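Local coordinates for CRISPR system Cmr subunit Cmr1-1 (Pyrococcus furiosus, PDB 4W8Z), which forms, with Cmr6, the cap of the type III-B Cmr ribonucleoprotein, an RNA-binding complex of the CRISPR defence against mobile genetic elements, at residues 47-52 and 200-205; 145-150 and 193-198; 137-142 and 173-178; 56-61 and 218-223. One frame throughout, in Å; residues are numbered along the deposited sequence.

Interaction 1: 47-52 and 200-205; sequences RALAGS and DVTGEI
The methyl branch of T202 rests against L49 and A50, where helix 188-206 passes helix 38-54. The close part of the contact is small: T202 CG2 lies 4.2 Å from L49 CB and 4.4 Å from A50 N, so one methyl group faces the root of the leucine and the backbone that follows it. The backbones come nearest at the same place, with 6.9 Å between the CA atoms of A50 and T202. The chi1 of T202, -54°, sets CG2 anti to its own backbone N and leaves OG1 beside that N, from where it bonds to the carbonyl oxygen of V198 one turn earlier. A neighbouring helix, 136-152, also reaches T202, through L144, and L61 of helix 58-69 packs on A50. Away from this buried patch the two helices part, and E204 is exposed. T202 thus meets L49 CB and A50 N through its methyl, while OG1, bonded to V198 O, lies beside the leucine's CD1 without a polar partner on segment 47-52, which implies that van der Waals packing alone joins the two segments here.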
# COMPACT_ATOMS: atom_id res chain seq x y z
N ARG A 47 -7.89 -5.16 8.58
CA ARG A 47 -7.47 -4.77 9.91
C ARG A 47 -7.38 -3.25 10.02
O ARG A 47 -7.67 -2.68 11.07
CB ARG A 47 -6.13 -5.40 10.27
CG ARG A 47 -6.11 -6.91 10.22
CD ARG A 47 -4.91 -7.44 10.99
NE ARG A 47 -4.83 -6.78 12.29
CZ ARG A 47 -4.06 -7.20 13.30
NH1 ARG A 47 -3.31 -8.29 13.16
NH2 ARG A 47 -4.06 -6.53 14.44
N ALA A 48 -6.98 -2.61 8.93
CA ALA A 48 -6.85 -1.16 8.90
C ALA A 48 -8.21 -0.49 8.92
O ALA A 48 -8.39 0.57 9.51
CB ALA A 48 -6.05 -0.72 7.69
N LEU A 49 -9.19 -1.12 8.26
CA LEU A 49 -10.55 -0.60 8.26
C LEU A 49 -11.22 -0.83 9.60
O LEU A 49 -11.63 0.11 10.27
CB LEU A 49 -11.39 -1.25 7.15
CG LEU A 49 -10.98 -0.98 5.70
CD1 LEU A 49 -12.05 -1.50 4.74
CD2 LEU A 49 -10.72 0.49 5.46
N ALA A 50 -11.33 -2.10 9.99
CA ALA A 50 -12.00 -2.47 11.23
C ALA A 50 -11.30 -1.88 12.45
O ALA A 50 -11.95 -1.41 13.38
CB ALA A 50 -12.08 -3.99 11.35
N GLY A 51 -9.97 -1.88 12.43
CA GLY A 51 -9.18 -1.33 13.52
C GLY A 51 -9.48 0.12 13.81
O GLY A 51 -9.22 0.61 14.91
N SER A 52 -10.04 0.82 12.83
CA SER A 52 -10.42 2.22 12.98
C SER A 52 -11.49 2.40 14.05
O SER A 52 -11.66 3.48 14.59
CB SER A 52 -10.92 2.80 11.66
OG SER A 52 -9.91 2.77 10.66
N ASP A 200 -17.56 5.19 7.07
CA ASP A 200 -18.89 5.23 7.68
C ASP A 200 -19.63 3.90 7.63
O ASP A 200 -20.28 3.50 8.60
CB ASP A 200 -19.73 6.31 7.01
CG ASP A 200 -19.28 7.70 7.37
OD1 ASP A 200 -18.72 7.88 8.47
OD2 ASP A 200 -19.49 8.62 6.56
N VAL A 201 -19.56 3.21 6.49
CA VAL A 201 -20.26 1.94 6.32
C VAL A 201 -19.66 0.81 7.16
O VAL A 201 -20.40 0.05 7.80
CB VAL A 201 -20.27 1.52 4.83
CG1 VAL A 201 -20.50 0.04 4.69
CG2 VAL A 201 -21.33 2.29 4.09
N THR A 202 -18.34 0.72 7.18
CA THR A 202 -17.63 -0.34 7.89
C THR A 202 -18.03 -0.41 9.37
O THR A 202 -18.18 -1.50 9.93
CB THR A 202 -16.11 -0.16 7.79
OG1 THR A 202 -15.73 -0.06 6.42
CG2 THR A 202 -15.38 -1.34 8.43
N GLY A 203 -18.22 0.75 9.98
CA GLY A 203 -18.64 0.82 11.37
C GLY A 203 -20.00 0.18 11.58
O GLY A 203 -20.19 -0.60 12.51
N GLU A 204 -20.95 0.52 10.70
CA GLU A 204 -22.31 0.01 10.79
C GLU A 204 -22.36 -1.52 10.72
O GLU A 204 -23.08 -2.16 11.49
CB GLU A 204 -23.17 0.61 9.67
CG GLU A 204 -23.53 2.07 9.88
CD GLU A 204 -24.21 2.70 8.67
OE1 GLU A 204 -24.66 1.94 7.78
OE2 GLU A 204 -24.28 3.94 8.61
N ILE A 205 -21.58 -2.09 9.82
CA ILE A 205 -21.55 -3.53 9.62
C ILE A 205 -21.02 -4.27 10.86
O ILE A 205 -21.33 -5.44 11.08
CB ILE A 205 -20.70 -3.89 8.37
CG1 ILE A 205 -21.23 -3.16 7.13
CG2 ILE A 205 -20.69 -5.39 8.12
CD1 ILE A 205 -20.41 -3.39 5.88

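Interaction 2: 145-150 and 193-198; sequences SLWALV and DSLKRV
S194 meets the indole of W147 first along segment 193-198, bringing its CB to 3.5 Å from W147 CZ2 on a slanting approach. Its hydroxyl is turned back to its own helix, bonded to the carbonyl oxygen of E190, so the serine meets the ring mainly through carbon. One residue on, L195 stretches a branch to the rim of the six-membered ring: CD2 lies in the ring plane, 3.6 Å from W147 CH2, and the two side chains cross at about a right angle. The tryptophan thus spans the gap between segments 145-150 and 193-198, which run roughly antiparallel, at 149°, with their axes 11.8 Å apart at closest; its CG stands anti to the backbone N (chi1 -177°), which extends the indole across. Helix 136-152 is the second helix of the ferredoxin-like (RRM-like) fold of RAMP proteins, and helix 188-206, which follows the last strand of that fold, packs on it. A148 and L149 continue the packing onto W45 of helix 38-54. V198 ends the series by covering one face of W147. Its CG2 forms a CH-pi contact 3.8 Å from the centroid of the six-membered ring and 16° off the normal, while L181 packs against the same valine.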
# COMPACT_ATOMS: atom_id res chain seq x y z
N SER A 145 -12.56 -4.58 1.86
CA SER A 145 -11.12 -4.84 1.97
C SER A 145 -10.44 -4.75 0.61
O SER A 145 -9.44 -4.04 0.46
CB SER A 145 -10.88 -6.22 2.57
OG SER A 145 -11.34 -6.26 3.91
N LEU A 146 -10.98 -5.47 -0.37
CA LEU A 146 -10.43 -5.47 -1.72
C LEU A 146 -10.49 -4.08 -2.34
O LEU A 146 -9.55 -3.66 -3.01
CB LEU A 146 -11.17 -6.47 -2.60
CG LEU A 146 -10.77 -6.49 -4.08
CD1 LEU A 146 -9.28 -6.72 -4.24
CD2 LEU A 146 -11.54 -7.56 -4.79
N TRP A 147 -11.60 -3.38 -2.12
CA TRP A 147 -11.73 -2.00 -2.57
C TRP A 147 -10.59 -1.15 -2.01
O TRP A 147 -10.01 -0.34 -2.72
CB TRP A 147 -13.08 -1.40 -2.14
CG TRP A 147 -13.29 0.00 -2.63
CD1 TRP A 147 -14.00 0.39 -3.74
CD2 TRP A 147 -12.80 1.21 -2.03
NE1 TRP A 147 -13.97 1.76 -3.86
CE2 TRP A 147 -13.24 2.29 -2.83
CE3 TRP A 147 -12.02 1.49 -0.90
CZ2 TRP A 147 -12.93 3.61 -2.54
CZ3 TRP A 147 -11.72 2.81 -0.61
CH2 TRP A 147 -12.17 3.85 -1.43
N ALA A 148 -10.29 -1.35 -0.72
CA ALA A 148 -9.24 -0.59 -0.05
C ALA A 148 -7.86 -0.96 -0.59
O ALA A 148 -7.00 -0.09 -0.76
CB ALA A 148 -9.30 -0.83 1.46
N LEU A 149 -7.66 -2.24 -0.87
CA LEU A 149 -6.40 -2.72 -1.43
C LEU A 149 -6.10 -2.05 -2.78
O LEU A 149 -4.96 -1.67 -3.05
CB LEU A 149 -6.44 -4.24 -1.59
CG LEU A 149 -5.32 -4.87 -2.42
CD1 LEU A 149 -3.96 -4.46 -1.87
CD2 LEU A 149 -5.46 -6.38 -2.44
N VAL A 150 -7.12 -1.92 -3.62
CA VAL A 150 -6.94 -1.31 -4.93
C VAL A 150 -6.81 0.21 -4.82
O VAL A 150 -6.03 0.83 -5.54
CB VAL A 150 -8.10 -1.67 -5.87
CG1 VAL A 150 -7.94 -0.99 -7.23
CG2 VAL A 150 -8.18 -3.18 -6.05
N ASP A 193 -14.82 11.36 -1.26
CA ASP A 193 -16.14 10.95 -0.78
C ASP A 193 -16.22 9.44 -0.52
O ASP A 193 -16.90 9.00 0.40
CB ASP A 193 -17.22 11.36 -1.78
CG ASP A 193 -17.44 12.86 -1.81
OD1 ASP A 193 -16.88 13.58 -0.95
OD2 ASP A 193 -18.19 13.32 -2.70
N SER A 194 -15.52 8.66 -1.33
CA SER A 194 -15.52 7.21 -1.18
C SER A 194 -14.87 6.78 0.12
O SER A 194 -15.36 5.88 0.80
CB SER A 194 -14.82 6.54 -2.36
OG SER A 194 -15.57 6.69 -3.55
N LEU A 195 -13.76 7.43 0.47
CA LEU A 195 -13.07 7.12 1.72
C LEU A 195 -13.99 7.36 2.92
O LEU A 195 -14.05 6.53 3.83
CB LEU A 195 -11.79 7.94 1.87
CG LEU A 195 -10.66 7.60 0.90
CD1 LEU A 195 -9.36 8.23 1.36
CD2 LEU A 195 -10.51 6.10 0.76
N LYS A 196 -14.70 8.47 2.91
CA LYS A 196 -15.66 8.78 3.96
C LYS A 196 -16.75 7.71 4.02
O LYS A 196 -17.11 7.24 5.09
CB LYS A 196 -16.27 10.16 3.74
CG LYS A 196 -16.96 10.76 4.96
CD LYS A 196 -18.43 11.02 4.69
CE LYS A 196 -19.04 11.95 5.73
NZ LYS A 196 -18.48 13.33 5.62
N ARG A 197 -17.25 7.34 2.85
CA ARG A 197 -18.28 6.32 2.74
C ARG A 197 -17.81 4.97 3.29
O ARG A 197 -18.53 4.33 4.07
CB ARG A 197 -18.72 6.17 1.28
CG ARG A 197 -19.56 4.94 0.99
CD ARG A 197 -20.87 4.98 1.73
NE ARG A 197 -21.47 6.31 1.72
CZ ARG A 197 -22.22 6.79 0.73
NH1 ARG A 197 -22.46 6.05 -0.34
NH2 ARG A 197 -22.72 8.01 0.82
N VAL A 198 -16.62 4.55 2.89
CA VAL A 198 -16.06 3.27 3.31
C VAL A 198 -15.86 3.26 4.83
O VAL A 198 -16.14 2.26 5.50
CB VAL A 198 -14.71 2.96 2.61
CG1 VAL A 198 -14.03 1.76 3.25
CG2 VAL A 198 -14.92 2.74 1.12

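Interaction 3: 137-142 and 173-178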
# COMPACT_ATOMS: atom_id res chain seq x y z
N ARG A 137 -22.89 -10.01 5.86
CA ARG A 137 -21.98 -9.23 6.69
C ARG A 137 -20.53 -9.46 6.25
O ARG A 137 -19.74 -8.53 6.14
CB ARG A 137 -22.16 -9.60 8.16
CG ARG A 137 -22.31 -8.43 9.11
CD ARG A 137 -22.74 -8.90 10.49
NE ARG A 137 -21.87 -9.96 10.99
CZ ARG A 137 -20.87 -9.78 11.86
NH1 ARG A 137 -20.62 -8.56 12.33
NH2 ARG A 137 -20.13 -10.80 12.25
N VAL A 138 -20.20 -10.72 5.98
CA VAL A 138 -18.85 -11.11 5.61
C VAL A 138 -18.46 -10.65 4.21
O VAL A 138 -17.39 -10.08 4.02
CB VAL A 138 -18.66 -12.64 5.72
CG1 VAL A 138 -17.41 -13.08 4.99
CG2 VAL A 138 -18.61 -13.07 7.18
N ILE A 139 -19.33 -10.89 3.23
CA ILE A 139 -19.00 -10.57 1.84
C ILE A 139 -18.87 -9.05 1.65
O ILE A 139 -18.08 -8.60 0.82
CB ILE A 139 -20.06 -11.13 0.86
CG1 ILE A 139 -19.55 -11.11 -0.58
CG2 ILE A 139 -21.38 -10.38 0.95
CD1 ILE A 139 -18.70 -12.30 -0.93
N LYS A 140 -19.61 -8.28 2.44
CA LYS A 140 -19.50 -6.82 2.40
C LYS A 140 -18.11 -6.40 2.87
O LYS A 140 -17.45 -5.58 2.24
CB LYS A 140 -20.57 -6.16 3.26
CG LYS A 140 -21.95 -6.10 2.62
CD LYS A 140 -22.90 -5.30 3.50
CE LYS A 140 -24.25 -5.09 2.83
NZ LYS A 140 -25.11 -4.13 3.58
N LEU A 141 -17.68 -6.98 3.99
CA LEU A 141 -16.38 -6.67 4.57
C LEU A 141 -15.22 -7.15 3.70
O LEU A 141 -14.16 -6.52 3.66
CB LEU A 141 -16.28 -7.30 5.97
CG LEU A 141 -17.19 -6.68 7.03
CD1 LEU A 141 -17.18 -7.52 8.29
CD2 LEU A 141 -16.76 -5.26 7.32
N ALA A 142 -15.42 -8.25 2.99
CA ALA A 142 -14.41 -8.77 2.08
C ALA A 142 -14.21 -7.82 0.90
O ALA A 142 -13.09 -7.49 0.53
CB ALA A 142 -14.79 -10.16 1.59
N SER A 173 -20.41 -6.37 -8.94
CA SER A 173 -20.41 -6.25 -7.49
C SER A 173 -21.68 -5.61 -6.96
O SER A 173 -21.86 -4.40 -7.04
CB SER A 173 -19.20 -5.42 -7.04
OG SER A 173 -19.22 -5.26 -5.63
N GLU A 174 -22.57 -6.44 -6.42
CA GLU A 174 -23.80 -5.94 -5.83
C GLU A 174 -23.48 -5.18 -4.55
O GLU A 174 -24.22 -4.27 -4.17
CB GLU A 174 -24.77 -7.09 -5.54
CG GLU A 174 -25.39 -7.71 -6.79
CD GLU A 174 -26.47 -8.72 -6.47
OE1 GLU A 174 -26.84 -8.85 -5.28
OE2 GLU A 174 -26.95 -9.40 -7.41
N VAL A 175 -22.38 -5.55 -3.90
CA VAL A 175 -21.98 -4.89 -2.66
C VAL A 175 -21.56 -3.44 -2.90
O VAL A 175 -22.02 -2.54 -2.20
CB VAL A 175 -20.83 -5.64 -1.96
CG1 VAL A 175 -20.30 -4.82 -0.80
CG2 VAL A 175 -21.31 -7.00 -1.48
N LEU A 176 -20.70 -3.22 -3.88
CA LEU A 176 -20.28 -1.87 -4.23
C LEU A 176 -21.45 -1.03 -4.73
O LEU A 176 -21.53 0.17 -4.47
CB LEU A 176 -19.17 -1.89 -5.28
CG LEU A 176 -17.80 -2.38 -4.82
CD1 LEU A 176 -16.75 -2.12 -5.90
CD2 LEU A 176 -17.40 -1.73 -3.49
N GLU A 177 -22.36 -1.68 -5.46
CA GLU A 177 -23.58 -1.03 -5.92
C GLU A 177 -24.42 -0.58 -4.73
O GLU A 177 -24.88 0.56 -4.66
CB GLU A 177 -24.37 -1.98 -6.82
CG GLU A 177 -25.53 -1.35 -7.56
CD GLU A 177 -26.22 -2.33 -8.51
OE1 GLU A 177 -26.03 -3.55 -8.37
OE2 GLU A 177 -26.97 -1.86 -9.40
N ASP A 178 -24.59 -1.49 -3.78
CA ASP A 178 -25.38 -1.24 -2.58
C ASP A 178 -24.84 -0.07 -1.76
O ASP A 178 -25.60 0.79 -1.30
CB ASP A 178 -25.43 -2.50 -1.72
CG ASP A 178 -26.81 -2.79 -1.17
OD1 ASP A 178 -27.79 -2.71 -1.94
OD2 ASP A 178 -26.91 -3.08 0.05
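Segment 137-142 of helix 136-152 and the short helix 174-178 cross almost perpendicularly, at 83°, their axes 9.9 Å apart at closest, and the CA atoms of K140 and V175 approach to 6.0 Å. V175 fills the crossing with both of its methyl groups. CG1 lies against the root of the lysine, 3.9 Å from K140 CA, and touches the start of its aliphatic chain at CG. The second branch, CG2, meets I139 CG2 at 4.2 Å, so the valine straddles two consecutive residues of the longer helix. From this anchoring the lysine continues outward, its chain extended beyond CG, and carries NZ to 4.1 Å from D178 OD2. That is too long for a salt bridge, but the opposite charges may still attract weakly at the exposed margin. The start of the short helix is fixed by S173 in the N-cap position: its OG accepts from L176 N at 3.1 Å, with a nearly straight N-H...O angle of 166°. The same hydroxyl is also hydrogen-bonded to E10 of strand 8-16, which ties the cap to the sheet. The contact therefore lies where helix 174-178, directly after strand 166-172, leans on helix 136-152. That longer helix packs on the sheet of the ferredoxin-like fold, I139 touching L131 and S133 of strand 126-133 and F8 of strand 8-16, while L176 reaches F12 of strand 8-16 and W147.

Interaction 4: 56-61 and 218-223; sequences DDAQKL and PSYATL
The N-terminal end of helix 58-69 receives an aromatic side chain from the irregular loop that links helix 188-206 to strand 226-231. Y220 carries the contact, pointing its ring across to L61, and the two side chains approach from opposite directions. L61 CD2 comes to 3.7 Å from Y220 CE2 and lies almost as near CZ, meeting the ring obliquely. With chi1 at -177°, the leucine leads away from its own backbone N and out to the tyrosine. On the A58 side the packing is looser, with A58 CB 4.4 Å from Y220 CE1. The phenol oxygen ends beside the start of the helix, 4.2 Å from A58 CA, near D57 but too far from it for a hydrogen bond. On the other side of the ring plane from L61 CD2, P218 of the same loop covers a face of the ring with CB, 4.3 Å above the plane over its centre. The first turn of the helix is capped by D57, whose OD2 accepts from K60 N at 3.0 Å, met from above the carboxylate plane, 46° out of it. Helix 38-54 reaches the contact from R47 and F54, which touch L61, while S305 and T306 hydrogen-bond to the loop's carbonyl oxygens. Together these features are those of a helix start with an aspartate N-cap that is also the centre of an inverse gamma turn, and with a loop tyrosine packed against its first turn.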
# COMPACT_ATOMS: atom_id res chain seq x y z
N ASP A 56 -8.06 0.42 20.78
CA ASP A 56 -7.27 -0.28 21.79
C ASP A 56 -7.53 -1.78 21.81
O ASP A 56 -6.60 -2.59 21.89
CB ASP A 56 -7.54 0.32 23.17
CG ASP A 56 -9.02 0.62 23.39
OD1 ASP A 56 -9.74 -0.25 23.92
OD2 ASP A 56 -9.46 1.74 23.03
N ASP A 57 -8.81 -2.16 21.75
CA ASP A 57 -9.24 -3.55 21.88
C ASP A 57 -8.70 -4.45 20.77
O ASP A 57 -9.44 -4.82 19.85
CB ASP A 57 -10.77 -3.62 21.90
CG ASP A 57 -11.29 -4.92 22.49
OD1 ASP A 57 -12.38 -4.89 23.09
OD2 ASP A 57 -10.62 -5.96 22.35
N ALA A 58 -7.42 -4.81 20.86
CA ALA A 58 -6.77 -5.61 19.82
C ALA A 58 -7.30 -7.04 19.77
O ALA A 58 -7.23 -7.71 18.74
CB ALA A 58 -5.26 -5.63 20.03
N GLN A 59 -7.84 -7.51 20.90
CA GLN A 59 -8.37 -8.86 20.98
C GLN A 59 -9.60 -9.01 20.10
O GLN A 59 -9.70 -9.93 19.29
CB GLN A 59 -8.70 -9.21 22.44
CG GLN A 59 -8.69 -10.69 22.77
CD GLN A 59 -8.29 -10.95 24.21
OE1 GLN A 59 -7.19 -10.60 24.63
NE2 GLN A 59 -9.19 -11.56 24.97
N LYS A 60 -10.53 -8.07 20.26
CA LYS A 60 -11.78 -8.07 19.50
C LYS A 60 -11.53 -7.99 18.00
O LYS A 60 -12.27 -8.58 17.21
CB LYS A 60 -12.68 -6.92 19.95
CG LYS A 60 -14.09 -6.94 19.38
CD LYS A 60 -14.93 -5.82 19.96
CE LYS A 60 -16.35 -5.86 19.40
NZ LYS A 60 -17.20 -4.77 19.97
N LEU A 61 -10.48 -7.27 17.62
CA LEU A 61 -10.11 -7.16 16.21
C LEU A 61 -9.71 -8.53 15.66
O LEU A 61 -10.14 -8.92 14.57
CB LEU A 61 -8.96 -6.16 16.03
CG LEU A 61 -8.54 -5.91 14.58
CD1 LEU A 61 -9.68 -5.26 13.81
CD2 LEU A 61 -7.27 -5.08 14.50
N PRO A 218 -4.90 4.28 18.09
CA PRO A 218 -4.57 2.85 18.19
C PRO A 218 -3.07 2.62 18.05
O PRO A 218 -2.35 3.52 17.62
CB PRO A 218 -5.33 2.24 17.00
CG PRO A 218 -6.34 3.27 16.60
CD PRO A 218 -5.70 4.58 16.90
N SER A 219 -2.62 1.42 18.39
CA SER A 219 -1.20 1.10 18.32
C SER A 219 -0.85 0.36 17.03
O SER A 219 0.22 -0.25 16.92
CB SER A 219 -0.78 0.27 19.53
OG SER A 219 -1.45 -0.97 19.54
N TYR A 220 -1.76 0.40 16.06
CA TYR A 220 -1.52 -0.20 14.76
C TYR A 220 -2.10 0.70 13.67
O TYR A 220 -2.89 1.59 13.95
CB TYR A 220 -2.12 -1.61 14.69
CG TYR A 220 -3.46 -1.76 15.39
CD1 TYR A 220 -3.53 -2.04 16.76
CD2 TYR A 220 -4.66 -1.64 14.70
CE1 TYR A 220 -4.74 -2.18 17.40
CE2 TYR A 220 -5.88 -1.78 15.34
CZ TYR A 220 -5.92 -2.05 16.69
OH TYR A 220 -7.13 -2.19 17.34
N ALA A 221 -1.68 0.46 12.43
CA ALA A 221 -2.12 1.28 11.30
C ALA A 221 -3.61 1.11 11.05
O ALA A 221 -4.13 -0.00 11.01
CB ALA A 221 -1.34 0.92 10.05
N THR A 222 -4.30 2.24 10.90
CA THR A 222 -5.72 2.24 10.56
C THR A 222 -5.98 3.24 9.46
O THR A 222 -5.20 4.19 9.27
CB THR A 222 -6.62 2.59 11.77
OG1 THR A 222 -6.40 3.95 12.15
CG2 THR A 222 -6.34 1.67 12.95
N LEU A 223 -7.07 3.05 8.72
CA LEU A 223 -7.46 4.00 7.69
C LEU A 223 -7.82 5.35 8.32
O LEU A 223 -7.42 6.40 7.81
CB LEU A 223 -8.64 3.48 6.88
CG LEU A 223 -9.22 4.54 5.93
CD1 LEU A 223 -8.20 4.91 4.86
CD2 LEU A 223 -10.54 4.09 5.32

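How the interactions relate
Interactions 1 to 3 form a continuous packed region: interactions 1 and 2 share helix 188-206 and have centres about 10 Å apart, whereas 2 and 3 share helix 136-152, with centres about 12 Å apart. L49 of interaction 1 touches V198 of interaction 2, CD1 to CG1 at 4.1 Å. I205 bridges interaction 1 to interaction 3, its CD1 3.8 Å from K140 CB. Interaction 4 joins through interaction 1, where a probable hydrogen bond of 2.9 Å links A48 O to L223 N, which would fasten the later loop to helix 38-54. It does not touch interactions 2 or 3, whose centres lie about 18 and 23 Å from its own.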